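Local structure of endoglucanase A (Clostridium cellulolyticum, 1EDG) at residues I17-D21 / G22-V26; V320-M323 / S324-A328; I276-S279 / K280-S283. The protein hydrolyses internal beta-1,4-glucosidic bonds of cellulose, as a bacterial cellulase of glycoside hydrolase family 5. One frame throughout, in Å; residues are numbered along the deposited sequence.

Contact 1. Residues I17-D21 / G22-V26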
# COMPACT_ATOMS: atom_id res chain seq x y z
N ILE A 17 -17.69 6.16 -13.94
CA ILE A 17 -16.97 4.92 -13.65
C ILE A 17 -17.93 3.77 -13.94
O ILE A 17 -19.08 3.79 -13.52
CB ILE A 17 -16.48 4.86 -12.16
CG1 ILE A 17 -15.18 5.66 -12.00
CG2 ILE A 17 -16.23 3.43 -11.71
CD1 ILE A 17 -15.39 7.04 -11.49
N PRO A 18 -17.47 2.74 -14.68
CA PRO A 18 -18.29 1.58 -15.02
C PRO A 18 -18.82 0.84 -13.79
O PRO A 18 -18.10 0.67 -12.81
CB PRO A 18 -17.33 0.69 -15.81
CG PRO A 18 -16.41 1.67 -16.45
CD PRO A 18 -16.14 2.65 -15.33
N ASN A 19 -20.07 0.42 -13.86
CA ASN A 19 -20.69 -0.31 -12.76
C ASN A 19 -20.39 -1.80 -12.93
O ASN A 19 -21.22 -2.56 -13.44
CB ASN A 19 -22.21 -0.05 -12.76
CG ASN A 19 -22.95 -0.79 -11.65
OD1 ASN A 19 -22.44 -0.93 -10.54
ND2 ASN A 19 -24.16 -1.26 -11.95
N ASN A 20 -19.18 -2.22 -12.57
CA ASN A 20 -18.82 -3.62 -12.68
C ASN A 20 -18.33 -4.17 -11.34
O ASN A 20 -18.18 -3.40 -10.38
CB ASN A 20 -17.79 -3.86 -13.81
CG ASN A 20 -16.42 -3.25 -13.53
OD1 ASN A 20 -16.02 -3.07 -12.37
ND2 ASN A 20 -15.68 -2.94 -14.59
N ASP A 21 -18.11 -5.48 -11.27
CA ASP A 21 -17.67 -6.12 -10.03
C ASP A 21 -16.39 -5.54 -9.45
O ASP A 21 -16.32 -5.29 -8.25
CB ASP A 21 -17.49 -7.62 -10.23
CG ASP A 21 -18.81 -8.37 -10.32
OD1 ASP A 21 -19.86 -7.83 -9.89
OD2 ASP A 21 -18.78 -9.51 -10.81
N GLY A 22 -15.39 -5.32 -10.31
CA GLY A 22 -14.12 -4.79 -9.86
C GLY A 22 -14.20 -3.42 -9.20
O GLY A 22 -13.69 -3.23 -8.10
N MET A 23 -14.85 -2.46 -9.86
CA MET A 23 -14.97 -1.11 -9.31
C MET A 23 -15.85 -1.10 -8.06
O MET A 23 -15.60 -0.33 -7.14
CB MET A 23 -15.52 -0.14 -10.37
CG MET A 23 -14.70 -0.09 -11.66
SD MET A 23 -12.92 0.18 -11.37
CE MET A 23 -12.91 1.85 -10.74
N ASN A 24 -16.87 -1.96 -8.02
CA ASN A 24 -17.76 -2.04 -6.86
C ASN A 24 -17.02 -2.67 -5.67
O ASN A 24 -17.26 -2.30 -4.52
CB ASN A 24 -19.03 -2.83 -7.19
CG ASN A 24 -20.04 -2.00 -7.99
OD1 ASN A 24 -20.26 -0.82 -7.71
ND2 ASN A 24 -20.63 -2.61 -9.00
N PHE A 25 -16.12 -3.60 -5.96
CA PHE A 25 -15.33 -4.25 -4.91
C PHE A 25 -14.49 -3.18 -4.21
O PHE A 25 -14.48 -3.09 -2.97
CB PHE A 25 -14.43 -5.33 -5.52
CG PHE A 25 -13.53 -6.00 -4.52
CD1 PHE A 25 -14.01 -6.98 -3.67
CD2 PHE A 25 -12.18 -5.65 -4.45
CE1 PHE A 25 -13.16 -7.62 -2.75
CE2 PHE A 25 -11.32 -6.27 -3.54
CZ PHE A 25 -11.82 -7.26 -2.69
N VAL A 26 -13.81 -2.35 -4.99
CA VAL A 26 -12.97 -1.28 -4.45
C VAL A 26 -13.78 -0.28 -3.60
O VAL A 26 -13.32 0.16 -2.54
CB VAL A 26 -12.18 -0.57 -5.59
CG1 VAL A 26 -11.55 0.72 -5.11
CG2 VAL A 26 -11.09 -1.50 -6.10
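Asn-20 and Asn-24 are joined by the first backbone turn of helix 21-29, Asn-24 N donating to Asn-20 O at 3.1 Å, and the next turn follows with Phe-25 N on Asp-21 O. Ahead of it the chain is not helical, and Asn-19 sits at the centre of an inverse gamma turn. The side chain of Asn-20 folds back over the helix start. Its CG stands between backbone N and carbonyl carbon (chi1 67°), which brings OD1 2.8 Å from Met-23 N. That bond is almost straight, with an N-H...O angle of 179°, and the donor lies nearly on the line of the side-chain C=O. One amide oxygen thus takes up one of the first-turn N-H groups, which lack an i-4 carbonyl of the helix, while Asn-20 ND2 donates to Gly-300 O, so both ends of the amide are held.

Asn-24 reaches back to the solvent-exposed Asn-19. Its ND2 gives OD1 of Asn-19 a straight bond of 2.9 Å. The acceptor lies in the amide plane of Asn-24, but the donor stands above the carbonyl plane of Asn-19, and the two amide planes are 76° apart.

The apolar part falls to Met-23, whose chain bends at both chi2 and chi3. Its CE comes to 3.8 Å from CG2 of Ile-17, the two side chains crossing at about a right angle, and its CB passes 3.6 Å from Pro-18 O.

This is an asparagine N-cap backed by side-chain contacts between the preceding loop and the first turn. Phe-25 stacks on Tyr-218 and Val-26 touches Pro-302, residues just before strands 219-222 and 303-308, which places helix 21-29 at the N-terminal end of the barrel strands, ahead of strand 32-34.

Contact 2. Residues V320-M323 / S324-A328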
# COMPACT_ATOMS: atom_id res chain seq x y z
N VAL A 320 -4.92 18.94 7.08
CA VAL A 320 -6.33 18.56 7.04
C VAL A 320 -6.87 18.88 5.63
O VAL A 320 -7.54 18.04 5.01
CB VAL A 320 -7.17 19.33 8.09
CG1 VAL A 320 -8.66 19.05 7.89
CG2 VAL A 320 -6.75 18.92 9.50
N GLU A 321 -6.53 20.06 5.13
CA GLU A 321 -6.97 20.49 3.80
C GLU A 321 -6.40 19.60 2.69
O GLU A 321 -7.13 19.15 1.81
CB GLU A 321 -6.61 21.96 3.58
CG GLU A 321 -7.42 22.91 4.47
CD GLU A 321 -6.89 24.33 4.48
OE1 GLU A 321 -5.66 24.52 4.31
OE2 GLU A 321 -7.69 25.26 4.67
N TYR A 322 -5.10 19.32 2.78
CA TYR A 322 -4.43 18.47 1.80
C TYR A 322 -5.01 17.05 1.76
O TYR A 322 -5.37 16.56 0.69
CB TYR A 322 -2.91 18.43 2.06
CG TYR A 322 -2.15 17.37 1.28
CD1 TYR A 322 -1.78 17.58 -0.05
CD2 TYR A 322 -1.80 16.15 1.88
CE1 TYR A 322 -1.07 16.60 -0.77
CE2 TYR A 322 -1.10 15.18 1.18
CZ TYR A 322 -0.74 15.40 -0.14
OH TYR A 322 -0.04 14.42 -0.81
N MET A 323 -5.11 16.39 2.91
CA MET A 323 -5.65 15.03 2.93
C MET A 323 -7.11 14.95 2.48
O MET A 323 -7.50 14.00 1.79
CB MET A 323 -5.46 14.36 4.30
CG MET A 323 -4.00 14.02 4.64
SD MET A 323 -3.11 13.11 3.32
CE MET A 323 -4.06 11.58 3.22
N SER A 324 -7.91 15.95 2.86
CA SER A 324 -9.33 15.99 2.47
C SER A 324 -9.47 16.09 0.95
O SER A 324 -10.24 15.34 0.33
CB SER A 324 -10.06 17.17 3.13
OG SER A 324 -10.18 16.97 4.53
N TYR A 325 -8.71 17.01 0.36
CA TYR A 325 -8.71 17.24 -1.09
C TYR A 325 -8.20 15.99 -1.83
O TYR A 325 -8.78 15.58 -2.84
CB TYR A 325 -7.83 18.45 -1.40
CG TYR A 325 -7.77 18.84 -2.86
CD1 TYR A 325 -8.73 19.68 -3.42
CD2 TYR A 325 -6.72 18.41 -3.68
CE1 TYR A 325 -8.65 20.09 -4.74
CE2 TYR A 325 -6.63 18.81 -5.01
CZ TYR A 325 -7.60 19.65 -5.53
OH TYR A 325 -7.49 20.06 -6.84
N TYR A 326 -7.11 15.41 -1.33
CA TYR A 326 -6.51 14.22 -1.91
C TYR A 326 -7.54 13.08 -1.99
O TYR A 326 -7.76 12.49 -3.05
CB TYR A 326 -5.29 13.79 -1.06
CG TYR A 326 -4.41 12.72 -1.66
CD1 TYR A 326 -4.83 11.39 -1.71
CD2 TYR A 326 -3.13 13.03 -2.15
CE1 TYR A 326 -4.01 10.39 -2.24
CE2 TYR A 326 -2.30 12.03 -2.68
CZ TYR A 326 -2.75 10.71 -2.72
OH TYR A 326 -1.93 9.72 -3.21
N VAL A 327 -8.19 12.78 -0.87
CA VAL A 327 -9.17 11.70 -0.83
C VAL A 327 -10.40 11.99 -1.71
O VAL A 327 -10.88 11.11 -2.42
CB VAL A 327 -9.62 11.39 0.63
CG1 VAL A 327 -10.73 10.36 0.63
CG2 VAL A 327 -8.42 10.87 1.44
N ALA A 328 -10.89 13.23 -1.67
CA ALA A 328 -12.05 13.63 -2.48
C ALA A 328 -11.76 13.48 -3.97
O ALA A 328 -12.59 12.96 -4.72
CB ALA A 328 -12.46 15.06 -2.15
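The rings of Tyr-322 and Tyr-326, one helical turn apart, lie side by side and point the same way, with centroids 5.8 Å apart and planes at 57°. They meet obliquely: OH of Tyr-322 comes to the CD2-CE2 bond of Tyr-326, 3.6 Å from CD2 and 3.8 Å from CE2. In both residues CG is anti to the backbone N (chi1 169° and -170°), which sends the rings off the same flank of the helix. Around the Tyr-322 ring, Phe-261 and Trp-274 make edge-to-face pairs. Both buried hydroxyls are satisfied by the loop after strand 249-254, Tyr-322 OH bonding to Cys-257 O and Tyr-326 OH to Ala-255 O, so each ring is held at its far end too.

Ser-324 turns its hydroxyl back along the helix. Val-320 O accepts from Ser-324 N at 3.0 Å and from OG at 2.9 Å, the two donors coming from opposite faces of the carbonyl plane; the buried hydroxyl is thus satisfied within its own turn.

This is the middle of helix 316-332 in the beta-alpha-beta unit between strands 303-308 and 336-339 of the TIM barrel. Tyr-326 packs on strand 303-308 and on helix 279-297, Tyr-325 also lies against helix 279-297, and Met-323 reaches both strand 303-308 and helix 365-374.

Contact 3. Residues I276-S279 / K280-S283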
# COMPACT_ATOMS: atom_id res chain seq x y z
N ILE A 276 -4.71 24.97 -1.02
CA ILE A 276 -5.86 24.34 -1.65
C ILE A 276 -6.53 25.25 -2.69
O ILE A 276 -7.22 24.78 -3.59
CB ILE A 276 -6.91 23.87 -0.58
CG1 ILE A 276 -7.92 22.90 -1.20
CG2 ILE A 276 -7.61 25.08 0.04
CD1 ILE A 276 -8.87 22.28 -0.19
N ASN A 277 -6.30 26.55 -2.57
CA ASN A 277 -6.90 27.54 -3.47
C ASN A 277 -6.02 27.84 -4.68
O ASN A 277 -6.46 28.53 -5.60
CB ASN A 277 -7.19 28.84 -2.73
CG ASN A 277 -8.09 28.64 -1.53
OD1 ASN A 277 -9.25 28.23 -1.67
ND2 ASN A 277 -7.57 28.92 -0.35
N ASP A 278 -4.79 27.35 -4.68
CA ASP A 278 -3.86 27.59 -5.77
C ASP A 278 -3.90 26.47 -6.81
O ASP A 278 -3.64 25.32 -6.49
CB ASP A 278 -2.45 27.75 -5.20
CG ASP A 278 -1.41 27.97 -6.28
OD1 ASP A 278 -1.41 29.05 -6.90
OD2 ASP A 278 -0.60 27.06 -6.50
N SER A 279 -4.17 26.83 -8.06
CA SER A 279 -4.26 25.85 -9.13
C SER A 279 -3.01 25.00 -9.31
O SER A 279 -3.10 23.81 -9.62
CB SER A 279 -4.62 26.54 -10.45
OG SER A 279 -3.55 27.35 -10.90
N LYS A 280 -1.84 25.60 -9.14
CA LYS A 280 -0.59 24.86 -9.27
C LYS A 280 -0.49 23.78 -8.19
O LYS A 280 -0.15 22.63 -8.49
CB LYS A 280 0.63 25.79 -9.19
CG LYS A 280 0.95 26.49 -10.49
CD LYS A 280 -0.13 27.48 -10.90
CE LYS A 280 0.11 27.99 -12.32
NZ LYS A 280 1.46 28.61 -12.47
N ASP A 281 -0.82 24.14 -6.96
CA ASP A 281 -0.77 23.20 -5.84
C ASP A 281 -1.81 22.11 -6.05
O ASP A 281 -1.56 20.94 -5.74
CB ASP A 281 -0.98 23.91 -4.51
CG ASP A 281 0.24 24.69 -4.06
OD1 ASP A 281 1.35 24.45 -4.60
OD2 ASP A 281 0.12 25.55 -3.17
N GLN A 282 -2.97 22.48 -6.58
CA GLN A 282 -4.04 21.52 -6.86
C GLN A 282 -3.54 20.51 -7.88
O GLN A 282 -3.71 19.30 -7.72
CB GLN A 282 -5.28 22.24 -7.40
CG GLN A 282 -6.03 23.10 -6.38
CD GLN A 282 -7.11 23.96 -7.02
OE1 GLN A 282 -7.23 24.04 -8.24
NE2 GLN A 282 -7.91 24.61 -6.19
N SER A 283 -2.87 21.01 -8.92
CA SER A 283 -2.34 20.17 -9.99
C SER A 283 -1.33 19.13 -9.50
O SER A 283 -1.24 18.04 -10.08
CB SER A 283 -1.68 21.04 -11.07
OG SER A 283 -2.64 21.84 -11.74
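Asp-278 caps the start of helix 279-297 through a single carboxylate oxygen. With CG anti to the backbone N (chi1 178°), its OD2 accepts from Asp-281 N at 3.0 Å, the donor arriving on the anti side and 32° out of the carboxylate plane. The same OD2 lies 3.2 Å from CB of Lys-280. The backbone of the capping residue takes part as well, Asp-278 O accepting from Gln-282 N at 2.9 Å.

Two further hydrogen bonds come from side chains returning to main-chain oxygens. Gln-282, extended beyond CG, stretches back past the cap and gives NE2 to Ile-276 O at 2.7 Å, with the acceptor close to its amide plane; this ties the loop two residues ahead of the cap to the first turn. Ser-283 bends its hydroxyl onto Ser-279 O at 2.9 Å, where its own N also bonds, and the two donors approach from opposite faces of that carbonyl.

Among the charged groups, the carboxylates of Asp-278 and Asp-281 lie close, OD2 to OD2 3.7 Å; each would be favoured by the helix N-terminus, which probably offsets their mutual repulsion. Asp-281 OD2 accepts from Asn-275 N, and Asp-281 O from Trp-274 NE1. Lys-280 NZ makes no salt bridge with Asp-278, lying 6.3 Å from its OD1; the bent chain passes OG of Ser-279, with CD at 3.4 Å.

The cap lies on the surface, where the loop after helix 259-262 runs into helix 279-297. From here Ile-276 and Gln-282 touch Tyr-325 on helix 316-332.

Overall arrangement
Contacts 2 and 3 belong to helices 316-332 and 279-297 in the outer layer of the TIM barrel, contact 1 to helix 21-29 at the N-terminal end of its strands. Contact 2 is buried and relies on aromatic packing and a serine hydroxyl. Contact 1, partly buried, and contact 3, at the surface, are N-caps, by an amide and a carboxylate. In both an amide reaches back to the loop, to a side chain in contact 1 and a backbone carbonyl in contact 3; contact 1 adds an apolar touch. Contacts 2 and 3 meet, Tyr-325 OH lying 3.2 Å from Gln-282 CB. Contact 1 stands apart, about 23 Å and about 29 Å between centres from contacts 2 and 3.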